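Local structure of uncharacterized protein (Parabacteroides merdae ATCC 43184, 4OPW) at residues A[215-221]-A[234-240]; A[211-215]-A[228-233]; A[41-47]-A[78-84]; A[26-32]-A[93-99]. The protein is of unknown function but is probably an adhesin, with a parallel beta-solenoid fold as in auto-transporter adhesin head domains. All blocks are in the same frame, centred on the assembly; numbering follows the deposited sequence. Where two conformers were deposited one is given.

Overall arrangement
From the N terminus, 26-32 is the first segment met, and interaction 4 pairs it with 93-99, closing a loop of 60 residues. Nested inside that loop, interaction 3 joins 41-47 to 78-84 across 30 residues; the two touch where strand 80-85 runs beside strand 31-36, their centres about 12 Å apart. Interactions 1 and 2 come later, on the far side of the chain's centre, with about 33 Å between the centres of interactions 1 and 4. Each closes a loop of 12 residues. Their segments alternate, 211-215, 215-221, 228-233, 234-240, so the contacts cross and share G215; each joins successive rungs on its own face, and together they stitch the last coils at the C-terminal end.

Interaction 1 of 4, residues A[215-221]-A[234-240]; sequences GKGNIRY and KGTVEEV
R220 meets T236 with the edge of its guanidinium and with weaker bonds to OG1. The NH1 atom of R220 donates to T236 O at 3.0 Å, with an N-H...O angle of 134°; the oxygen lies at the guanidinium edge, while NH1 sits above the carbonyl plane. NH1 also reaches back to I219 O in its own strand, and weak bonds run from NH1 and NH2 to T236 OG1. One guanidinium face is stacked on the E238 carboxylate, their planes 16° apart. The salt bridge between R220 NH2 and E238 OE2, 3.5 Å long, therefore rests on charge alone, since no N-H points at that oxygen. A bend at chi2 (-64°) folds the R220 chain back along the strand to T236. T236 OG1 in turn donates to E238 OE2 at 2.8 Å, steadying the carboxylate.

At the C-terminal end, E239 CB lies over the Y221 ring face, 4.0 Å from its centroid, a CH-pi contact. At the N-terminal end, N218 OD1 accepts from T236 N at 2.9 Å, and a water joins the same oxygen to K234 O.

Behind these groups run the parallel backbone bonds: I219 N to T236 O, E238 N to I219 O, Y221 N to E238 O and V240 N to Y221 O. G235 N to G215 O continues the pairing through the turn. There the buried G217 O has no hydrogen-bond partner in the model; G235 CA meets it at 3.1 Å. Inward, I219 and V237 pack on A211 and I213. Strands 218-221 and 237-239 are successive parallel rungs on one face of a beta-solenoid.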
# COMPACT_ATOMS: atom_id res chain seq x y z
N GLY A 215 -5.41 -25.22 5.30
CA GLY A 215 -4.42 -25.00 6.35
C GLY A 215 -5.01 -24.56 7.67
O GLY A 215 -6.19 -24.83 7.93
N LYS A 216 -4.23 -23.84 8.48
CA LYS A 216 -4.58 -23.38 9.84
C LYS A 216 -5.17 -21.95 9.90
O LYS A 216 -5.58 -21.50 10.98
CB LYS A 216 -3.32 -23.41 10.74
CG LYS A 216 -2.91 -24.81 11.17
CD LYS A 216 -1.51 -24.81 11.76
CE LYS A 216 -0.64 -25.93 11.24
NZ LYS A 216 -1.10 -27.28 11.70
N GLY A 217 -5.20 -21.26 8.78
CA GLY A 217 -5.73 -19.90 8.70
C GLY A 217 -7.18 -19.79 9.12
O GLY A 217 -7.97 -20.72 8.92
N ASN A 218 -7.55 -18.65 9.71
CA ASN A 218 -8.91 -18.43 10.20
C ASN A 218 -9.58 -17.25 9.55
O ASN A 218 -8.96 -16.20 9.35
CB ASN A 218 -8.92 -18.23 11.71
CG ASN A 218 -8.52 -19.47 12.45
OD1 ASN A 218 -9.20 -20.49 12.39
ND2 ASN A 218 -7.37 -19.42 13.09
N ILE A 219 -10.87 -17.41 9.24
CA ILE A 219 -11.71 -16.36 8.70
C ILE A 219 -12.74 -16.01 9.78
O ILE A 219 -13.45 -16.89 10.27
CB ILE A 219 -12.38 -16.75 7.37
CG1 ILE A 219 -11.32 -16.99 6.27
CG2 ILE A 219 -13.44 -15.69 6.96
CD1 ILE A 219 -11.89 -17.63 4.97
N ARG A 220 -12.78 -14.73 10.18
CA ARG A 220 -13.75 -14.27 11.17
C ARG A 220 -14.59 -13.20 10.50
O ARG A 220 -14.03 -12.29 9.89
CB ARG A 220 -13.07 -13.80 12.47
CG ARG A 220 -12.36 -14.91 13.26
CD ARG A 220 -13.32 -15.98 13.77
NE ARG A 220 -12.62 -17.07 14.46
CZ ARG A 220 -12.23 -18.21 13.89
NH1 ARG A 220 -12.43 -18.41 12.60
NH2 ARG A 220 -11.62 -19.14 14.61
N TYR A 221 -15.92 -13.35 10.52
CA TYR A 221 -16.75 -12.38 9.82
C TYR A 221 -17.84 -11.79 10.69
O TYR A 221 -18.32 -12.42 11.63
CB TYR A 221 -17.38 -13.03 8.56
CG TYR A 221 -18.40 -14.12 8.86
CD1 TYR A 221 -18.01 -15.45 8.97
CD2 TYR A 221 -19.75 -13.81 9.01
CE1 TYR A 221 -18.94 -16.45 9.23
CE2 TYR A 221 -20.68 -14.80 9.28
CZ TYR A 221 -20.28 -16.12 9.38
OH TYR A 221 -21.21 -17.10 9.65
N LYS A 234 -7.04 -27.31 10.01
CA LYS A 234 -7.49 -26.97 11.37
C LYS A 234 -8.13 -25.58 11.45
O LYS A 234 -8.83 -25.28 12.43
CB LYS A 234 -6.31 -27.07 12.36
CG LYS A 234 -5.82 -28.50 12.58
CD LYS A 234 -4.41 -28.53 13.15
CE LYS A 234 -3.93 -29.95 13.38
NZ LYS A 234 -2.46 -30.01 13.62
N GLY A 235 -7.95 -24.76 10.42
CA GLY A 235 -8.52 -23.42 10.37
C GLY A 235 -10.04 -23.44 10.30
O GLY A 235 -10.62 -24.47 9.96
N THR A 236 -10.72 -22.35 10.68
CA THR A 236 -12.19 -22.32 10.65
C THR A 236 -12.71 -21.00 10.13
O THR A 236 -12.00 -19.99 10.10
CB THR A 236 -12.80 -22.57 12.06
OG1 THR A 236 -12.40 -21.50 12.92
CG2 THR A 236 -12.43 -23.92 12.67
N VAL A 237 -13.99 -21.02 9.76
CA VAL A 237 -14.80 -19.89 9.31
C VAL A 237 -15.85 -19.70 10.40
O VAL A 237 -16.64 -20.62 10.63
CB VAL A 237 -15.42 -20.13 7.91
CG1 VAL A 237 -16.21 -18.91 7.44
CG2 VAL A 237 -14.36 -20.50 6.88
N GLU A 238 -15.83 -18.55 11.10
CA GLU A 238 -16.77 -18.33 12.21
C GLU A 238 -17.24 -16.90 12.28
O GLU A 238 -16.48 -15.97 12.00
CB GLU A 238 -16.11 -18.70 13.57
CG GLU A 238 -15.83 -20.18 13.79
CD GLU A 238 -15.08 -20.51 15.05
OE1 GLU A 238 -15.31 -19.84 16.09
OE2 GLU A 238 -14.26 -21.46 15.02
N GLU A 239 -18.51 -16.71 12.69
CA GLU A 239 -19.09 -15.40 12.90
C GLU A 239 -18.63 -14.82 14.24
O GLU A 239 -18.55 -15.55 15.22
CB GLU A 239 -20.64 -15.50 12.89
CG GLU A 239 -21.31 -14.14 12.84
CD GLU A 239 -22.82 -14.09 12.82
OE1 GLU A 239 -23.46 -14.85 13.59
OE2 GLU A 239 -23.36 -13.21 12.12
N VAL A 240 -18.38 -13.51 14.31
CA VAL A 240 -18.06 -12.86 15.58
C VAL A 240 -19.19 -11.88 15.90
O VAL A 240 -19.65 -11.17 15.00
CB VAL A 240 -16.66 -12.20 15.64
CG1 VAL A 240 -15.56 -13.25 15.72
CG2 VAL A 240 -16.43 -11.28 14.46
O HOH W 1 -8.87 -22.62 13.98

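Interaction 2 of 4, residues A[211-215]-A[228-233]; sequences ATIVG and QQKVIG
I213 and V231 lie side by side on neighbouring parallel strands, and the backbone between 211-215 and 228-233 supplies most of the binding. Five hydrogen bonds alternate in direction. A211 N gives to Q228 O at 2.9 Å with an angle of 171°, K230 N gives to A211 O, I213 N to K230 O at 3.0 Å, I232 N to I213 O, and G215 N to I232 O at 2.8 Å. The strand axes approach to 4.8 Å with only 6° between their directions, so the register advances evenly from A211 opposite Q229 to V214 opposite I232.

Weaker CA-H...O contacts fill the gaps in this ladder. Q229 CA approaches A211 O to 3.1 Å, and V214 CA approaches I232 O to 3.2 Å. After the strands, G233 CA meets G215 O at 3.5 Å, where both glycines have positive phi.

The apolar contact lies on the face bearing A211, I213, Q229 and V231. I213 CB and V231 CG2 are 4.0 Å apart. This CG2, anti to the carbonyl carbon and beside the backbone N, is the methyl that meets both CB and CD1 of I213. All four residues of this face also touch V237. A211 and I213 reach I219 as well and are buried in the solenoid interior, whereas the face becomes more exposed toward Q229.

T212, V214, K230 and I232 occupy the other face, where the lysine and isoleucine ends lead away from the neighbouring strand. Cohesion here consequently comes mainly from main-chain bonding, with hydrophobic support confined to the inner face.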
# COMPACT_ATOMS: atom_id res chain seq x y z
N ALA A 211 -16.12 -18.69 1.28
CA ALA A 211 -14.88 -18.88 2.04
C ALA A 211 -14.18 -20.18 1.71
O ALA A 211 -14.81 -21.25 1.67
CB ALA A 211 -15.18 -18.81 3.53
N THR A 212 -12.85 -20.09 1.49
CA THR A 212 -12.02 -21.26 1.20
C THR A 212 -10.78 -21.22 2.07
O THR A 212 -10.05 -20.24 2.05
CB THR A 212 -11.65 -21.35 -0.29
OG1 THR A 212 -12.80 -21.10 -1.11
CG2 THR A 212 -11.02 -22.72 -0.65
N ILE A 213 -10.54 -22.30 2.83
CA ILE A 213 -9.35 -22.42 3.67
C ILE A 213 -8.66 -23.74 3.39
O ILE A 213 -9.33 -24.76 3.37
CB ILE A 213 -9.67 -22.30 5.20
CG1 ILE A 213 -10.25 -20.90 5.57
CG2 ILE A 213 -8.41 -22.66 6.05
CD1 ILE A 213 -10.76 -20.75 6.97
N VAL A 214 -7.32 -23.70 3.21
CA VAL A 214 -6.47 -24.89 3.12
C VAL A 214 -5.33 -24.62 4.10
O VAL A 214 -4.46 -23.79 3.81
CB VAL A 214 -5.97 -25.28 1.70
CG1 VAL A 214 -5.11 -26.55 1.75
CG2 VAL A 214 -7.12 -25.45 0.72
N GLY A 215 -5.41 -25.22 5.30
CA GLY A 215 -4.42 -25.00 6.35
C GLY A 215 -5.01 -24.56 7.67
O GLY A 215 -6.19 -24.83 7.93
N GLN A 228 -21.04 -19.85 2.19
CA GLN A 228 -20.70 -21.10 1.52
C GLN A 228 -19.21 -21.30 1.77
O GLN A 228 -18.42 -20.41 1.46
CB GLN A 228 -21.04 -21.11 0.02
CG GLN A 228 -22.52 -20.89 -0.31
CD GLN A 228 -22.82 -19.41 -0.45
OE1 GLN A 228 -22.13 -18.67 -1.16
NE2 GLN A 228 -23.86 -18.95 0.24
N GLN A 229 -18.82 -22.41 2.41
CA GLN A 229 -17.42 -22.60 2.75
C GLN A 229 -16.91 -23.98 2.38
O GLN A 229 -17.69 -24.93 2.27
CB GLN A 229 -17.18 -22.38 4.26
CG GLN A 229 -17.95 -23.34 5.18
CD GLN A 229 -17.73 -23.03 6.63
OE1 GLN A 229 -16.88 -23.63 7.29
NE2 GLN A 229 -18.49 -22.09 7.16
N LYS A 230 -15.58 -24.07 2.23
CA LYS A 230 -14.86 -25.31 2.01
C LYS A 230 -13.56 -25.19 2.76
O LYS A 230 -12.72 -24.35 2.41
CB LYS A 230 -14.66 -25.64 0.52
CG LYS A 230 -14.10 -27.05 0.26
CD LYS A 230 -14.94 -28.19 0.90
CE LYS A 230 -14.21 -29.50 0.88
NZ LYS A 230 -14.64 -30.39 1.99
N VAL A 231 -13.44 -25.94 3.85
CA VAL A 231 -12.27 -25.91 4.73
C VAL A 231 -11.61 -27.28 4.79
O VAL A 231 -12.27 -28.28 5.09
CB VAL A 231 -12.65 -25.44 6.17
CG1 VAL A 231 -11.48 -25.58 7.13
CG2 VAL A 231 -13.17 -24.01 6.16
N ILE A 232 -10.29 -27.29 4.52
CA ILE A 232 -9.40 -28.44 4.64
C ILE A 232 -8.28 -27.96 5.56
O ILE A 232 -7.54 -27.04 5.21
CB ILE A 232 -8.89 -29.03 3.28
CG1 ILE A 232 -10.05 -29.45 2.32
CG2 ILE A 232 -7.85 -30.17 3.48
CD1 ILE A 232 -11.21 -30.39 2.95
N GLY A 233 -8.22 -28.53 6.75
CA GLY A 233 -7.23 -28.12 7.74
C GLY A 233 -7.86 -27.81 9.08
O GLY A 233 -9.06 -28.00 9.26

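Interaction 3 of 4, residues A[41-47]-A[78-84]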
# COMPACT_ATOMS: atom_id res chain seq x y z
N PRO A 41 2.86 21.06 -9.93
CA PRO A 41 3.61 20.02 -9.23
C PRO A 41 5.05 20.40 -8.91
O PRO A 41 5.78 20.97 -9.74
CB PRO A 41 3.55 18.81 -10.17
CG PRO A 41 2.35 19.09 -11.06
CD PRO A 41 2.40 20.59 -11.25
N HIS A 42 5.41 20.12 -7.66
CA HIS A 42 6.76 20.29 -7.13
C HIS A 42 7.21 19.01 -6.46
O HIS A 42 6.39 18.17 -6.09
CB HIS A 42 6.84 21.46 -6.13
CG HIS A 42 6.73 22.81 -6.76
ND1 HIS A 42 5.51 23.43 -6.93
CD2 HIS A 42 7.70 23.63 -7.22
CE1 HIS A 42 5.77 24.60 -7.51
NE2 HIS A 42 7.07 24.76 -7.71
N ILE A 43 8.54 18.88 -6.30
CA ILE A 43 9.15 17.80 -5.54
C ILE A 43 10.14 18.44 -4.57
O ILE A 43 10.96 19.27 -4.96
CB ILE A 43 9.73 16.65 -6.39
CG1 ILE A 43 10.18 15.45 -5.49
CG2 ILE A 43 10.84 17.11 -7.36
CD1 ILE A 43 10.25 14.10 -6.22
N GLU A 44 10.01 18.08 -3.29
CA GLU A 44 10.85 18.59 -2.23
C GLU A 44 11.62 17.41 -1.64
O GLU A 44 11.01 16.42 -1.21
CB GLU A 44 9.95 19.29 -1.19
CG GLU A 44 10.69 20.12 -0.17
CD GLU A 44 9.77 20.97 0.68
OE1 GLU A 44 8.83 20.41 1.28
OE2 GLU A 44 10.01 22.19 0.76
N ILE A 45 12.97 17.51 -1.67
CA ILE A 45 13.88 16.46 -1.20
C ILE A 45 14.66 16.94 0.00
O ILE A 45 15.32 17.98 -0.08
CB ILE A 45 14.88 16.01 -2.33
CG1 ILE A 45 14.19 15.60 -3.64
CG2 ILE A 45 15.90 14.93 -1.84
CD1 ILE A 45 13.30 14.31 -3.57
N THR A 46 14.63 16.14 1.09
CA THR A 46 15.47 16.36 2.27
C THR A 46 16.41 15.16 2.37
O THR A 46 15.96 14.01 2.48
CB THR A 46 14.64 16.55 3.56
OG1 THR A 46 13.73 17.61 3.35
CG2 THR A 46 15.53 16.87 4.77
N VAL A 47 17.72 15.42 2.35
CA VAL A 47 18.74 14.38 2.46
C VAL A 47 20.03 15.08 2.93
O VAL A 47 20.09 16.31 2.91
CB VAL A 47 18.89 13.60 1.11
CG1 VAL A 47 19.58 14.44 0.02
CG2 VAL A 47 19.59 12.25 1.30
N LYS A 78 18.68 10.71 6.57
CA LYS A 78 17.24 10.63 6.34
C LYS A 78 17.01 10.99 4.89
O LYS A 78 17.85 11.69 4.30
CB LYS A 78 16.49 11.60 7.31
CG LYS A 78 14.97 11.34 7.39
CD LYS A 78 14.39 11.87 8.69
CE LYS A 78 12.89 11.69 8.77
NZ LYS A 78 12.48 10.25 8.82
N PHE A 79 15.93 10.50 4.31
CA PHE A 79 15.61 10.77 2.91
C PHE A 79 14.09 11.00 2.84
O PHE A 79 13.31 10.05 2.98
CB PHE A 79 16.09 9.62 2.01
CG PHE A 79 16.11 9.79 0.50
CD1 PHE A 79 15.25 10.69 -0.12
CD2 PHE A 79 16.91 8.98 -0.29
CE1 PHE A 79 15.26 10.83 -1.51
CE2 PHE A 79 16.92 9.12 -1.68
CZ PHE A 79 16.09 10.04 -2.28
N ILE A 80 13.68 12.28 2.74
CA ILE A 80 12.27 12.66 2.70
C ILE A 80 11.93 13.19 1.32
O ILE A 80 12.65 14.01 0.77
CB ILE A 80 11.91 13.72 3.79
CG1 ILE A 80 12.42 13.33 5.20
CG2 ILE A 80 10.37 14.01 3.81
CD1 ILE A 80 12.27 14.49 6.26
N VAL A 81 10.80 12.71 0.78
CA VAL A 81 10.26 13.16 -0.50
C VAL A 81 8.87 13.74 -0.23
O VAL A 81 8.05 13.09 0.44
CB VAL A 81 10.21 12.01 -1.55
CG1 VAL A 81 9.56 12.49 -2.86
CG2 VAL A 81 11.61 11.47 -1.81
N LYS A 82 8.62 14.97 -0.69
CA LYS A 82 7.29 15.58 -0.61
C LYS A 82 6.90 16.00 -2.03
O LYS A 82 7.59 16.83 -2.62
CB LYS A 82 7.26 16.77 0.36
CG LYS A 82 5.84 17.33 0.53
CD LYS A 82 5.77 18.55 1.43
CE LYS A 82 4.48 19.29 1.22
NZ LYS A 82 4.15 20.18 2.36
N THR A 83 5.82 15.42 -2.60
CA THR A 83 5.46 15.79 -3.97
C THR A 83 3.94 15.69 -4.18
O THR A 83 3.22 15.23 -3.29
CB THR A 83 6.26 14.93 -4.99
OG1 THR A 83 6.14 15.48 -6.30
CG2 THR A 83 5.87 13.46 -4.96
N ASN A 84 3.47 16.15 -5.32
CA ASN A 84 2.05 16.13 -5.65
C ASN A 84 1.85 15.88 -7.14
O ASN A 84 2.76 16.14 -7.95
CB ASN A 84 1.36 17.47 -5.22
CG ASN A 84 1.74 18.65 -6.09
OD1 ASN A 84 2.89 19.09 -6.10
ND2 ASN A 84 0.77 19.18 -6.85
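T83 OG1 donates to H42 O at 2.7 Å, a side-chain bond that closes one end of an antiparallel strand pair within the N-terminal part of the beta-solenoid fold. Its neighbour N84 uses OD1 to accept from H42 N, 3.1 Å away and at 166°. The amide's other end, ND2, is held by S37 and S39, which fixes the orientation of the group. T83 puts OG1 on the side facing H42 by setting it opposite its own backbone N (chi1 -167°).

Between this end and the corner at V47 lie two hydrogen-bonded pairs. E44 N to K82 O and K82 N to E44 O are both 2.8 Å, and T46 and I80 exchange bonds in the same way at slightly greater length. The axes of 42-46 and 80-84 run at 172°, confirming the antiparallel sense.

On the face of E44 and T46 the contact is mixed: the E44 and K82 chains lie side by side, but E44 OE1 meets the aliphatic K82 CD. K82 NZ stays 4.8 Å from E44 OE1. T46 and I80 touch through their CB atoms. The opposite face is mostly apolar; I57 and V55 cover I43 and I45, while F32 packs on V81 and T83. There V81 is gripped by two isoleucines, its CG1 against I43 CD1 at 3.8 Å and its CG2 against I45 CD1 at 3.7 Å.

Interaction 4 of 4, residues A[26-32]-A[93-99]. With EDO (1,2-ethanediol), chain C.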
# COMPACT_ATOMS: atom_id res chain seq x y z
N PHE A 26 9.48 3.28 -5.88
CA PHE A 26 10.70 3.57 -5.12
C PHE A 26 11.03 2.38 -4.22
O PHE A 26 10.13 1.62 -3.85
CB PHE A 26 10.60 4.89 -4.32
CG PHE A 26 9.53 4.96 -3.24
CD1 PHE A 26 8.18 4.88 -3.57
CD2 PHE A 26 9.87 5.25 -1.92
CE1 PHE A 26 7.19 4.95 -2.59
CE2 PHE A 26 8.87 5.39 -0.94
CZ PHE A 26 7.54 5.19 -1.28
N ASP A 27 12.30 2.25 -3.88
CA ASP A 27 12.83 1.15 -3.08
C ASP A 27 13.91 1.70 -2.17
O ASP A 27 14.91 2.19 -2.66
CB ASP A 27 13.40 0.07 -4.04
CG ASP A 27 13.92 -1.21 -3.42
OD1 ASP A 27 13.65 -1.45 -2.23
OD2 ASP A 27 14.50 -2.03 -4.16
N GLY A 28 13.68 1.62 -0.87
CA GLY A 28 14.66 2.09 0.11
C GLY A 28 13.98 2.78 1.27
O GLY A 28 12.76 2.99 1.23
N VAL A 29 14.76 3.14 2.30
CA VAL A 29 14.22 3.73 3.51
C VAL A 29 13.99 5.24 3.26
O VAL A 29 14.76 6.10 3.70
CB VAL A 29 15.08 3.41 4.75
CG1 VAL A 29 14.40 3.93 6.02
CG2 VAL A 29 15.33 1.90 4.84
N ILE A 30 12.89 5.52 2.54
CA ILE A 30 12.50 6.87 2.14
C ILE A 30 11.15 7.18 2.75
O ILE A 30 10.27 6.34 2.71
CB ILE A 30 12.45 6.95 0.58
CG1 ILE A 30 13.87 6.75 -0.04
CG2 ILE A 30 11.78 8.26 0.07
CD1 ILE A 30 13.84 6.36 -1.51
N ASP A 31 11.00 8.39 3.31
CA ASP A 31 9.73 8.89 3.80
C ASP A 31 9.09 9.62 2.65
O ASP A 31 9.52 10.72 2.33
CB ASP A 31 9.94 9.79 5.02
CG ASP A 31 10.60 9.00 6.13
OD1 ASP A 31 9.95 8.05 6.63
OD2 ASP A 31 11.82 9.20 6.37
N PHE A 32 8.11 9.00 1.97
CA PHE A 32 7.50 9.59 0.78
C PHE A 32 6.10 10.14 1.10
O PHE A 32 5.19 9.37 1.43
CB PHE A 32 7.43 8.55 -0.37
CG PHE A 32 7.23 9.12 -1.76
CD1 PHE A 32 6.03 9.74 -2.10
CD2 PHE A 32 8.18 8.92 -2.76
CE1 PHE A 32 5.84 10.27 -3.39
CE2 PHE A 32 7.99 9.43 -4.04
CZ PHE A 32 6.81 10.09 -4.35
N ALA A 93 5.97 0.31 -3.65
CA ALA A 93 6.88 0.67 -2.58
C ALA A 93 7.58 -0.58 -2.05
O ALA A 93 6.94 -1.63 -1.87
CB ALA A 93 6.10 1.37 -1.47
N SER A 94 8.90 -0.47 -1.81
CA SER A 94 9.75 -1.58 -1.34
C SER A 94 10.83 -1.06 -0.41
O SER A 94 11.07 0.15 -0.36
CB SER A 94 10.42 -2.25 -2.53
OG SER A 94 9.47 -2.78 -3.44
N GLY A 95 11.46 -1.97 0.31
CA GLY A 95 12.66 -1.69 1.10
C GLY A 95 12.51 -0.83 2.33
O GLY A 95 13.40 -0.01 2.61
N ASN A 96 11.44 -1.05 3.10
CA ASN A 96 11.20 -0.40 4.37
C ASN A 96 10.97 1.12 4.22
O ASN A 96 11.30 1.91 5.10
CB ASN A 96 12.33 -0.72 5.39
CG ASN A 96 11.83 -0.98 6.79
OD1 ASN A 96 10.78 -0.47 7.21
ND2 ASN A 96 12.58 -1.77 7.56
N ALA A 97 10.36 1.51 3.09
CA ALA A 97 9.92 2.88 2.84
C ALA A 97 8.64 3.19 3.63
O ALA A 97 7.96 2.27 4.09
CB ALA A 97 9.62 3.03 1.34
N ASN A 98 8.37 4.48 3.81
CA ASN A 98 7.14 4.97 4.39
C ASN A 98 6.43 5.75 3.27
O ASN A 98 6.97 6.74 2.79
CB ASN A 98 7.41 5.87 5.62
CG ASN A 98 7.90 5.17 6.87
OD1 ASN A 98 7.68 3.97 7.11
ND2 ASN A 98 8.52 5.94 7.76
N PHE A 99 5.28 5.24 2.79
CA PHE A 99 4.48 5.99 1.81
C PHE A 99 3.26 6.53 2.53
O PHE A 99 2.51 5.75 3.12
CB PHE A 99 4.07 5.17 0.57
CG PHE A 99 3.25 6.00 -0.39
CD1 PHE A 99 3.87 6.79 -1.36
CD2 PHE A 99 1.86 6.00 -0.33
CE1 PHE A 99 3.12 7.57 -2.25
CE2 PHE A 99 1.10 6.76 -1.24
CZ PHE A 99 1.74 7.56 -2.17
C1 EDO C . 17.46 4.98 -0.49
O1 EDO C . 18.22 3.77 -0.43
C2 EDO C . 17.21 5.33 -1.98
O2 EDO C . 16.66 4.23 -2.65
O HOH W 2 9.36 -0.65 -5.32
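F26 fills the tightly packed side of this contact. Its CE2 atom comes to 3.4 Å from A97 CB, CE1 touches A93 CB, and F99 CB sits in the ring plane at the CZ edge. F32 CD2 lies over the centre of one face of the same ring. With chi1 at 62°, F26 swings its ring beneath the bend of its own segment, against 93-99. F32 and F99 run side by side with planes 32° apart, F32 CD1 to F99 CE1 3.6 Å, and both also touch I24.

Four backbone bonds join the segments: S94 N to F26 O, G28 N to S94 O, N98 N to I30 O, and F32 N to N98 O. The last is 2.7 Å long and nearly straight at 169°. They fall in two groups, because each segment turns a corner between its strands, as consecutive coils of a parallel beta-solenoid do; the bridges F26-A93 and D31-N98 lie on different faces of it.

At the corner the glycine backbones still come close, G28 C to G95 O 3.1 Å. The looser part is the solvent side, where V29, the centre of an inverse gamma turn, lies beside N96. Back at the first strand pair, a water links F26 O to S94 OG. Separately, a 1,2-ethanediol, probably from the crystallisation liquor, donates O2 to D27 O at 2.7 Å and rests on I30 CD1. D31 OD2 is paired with K78.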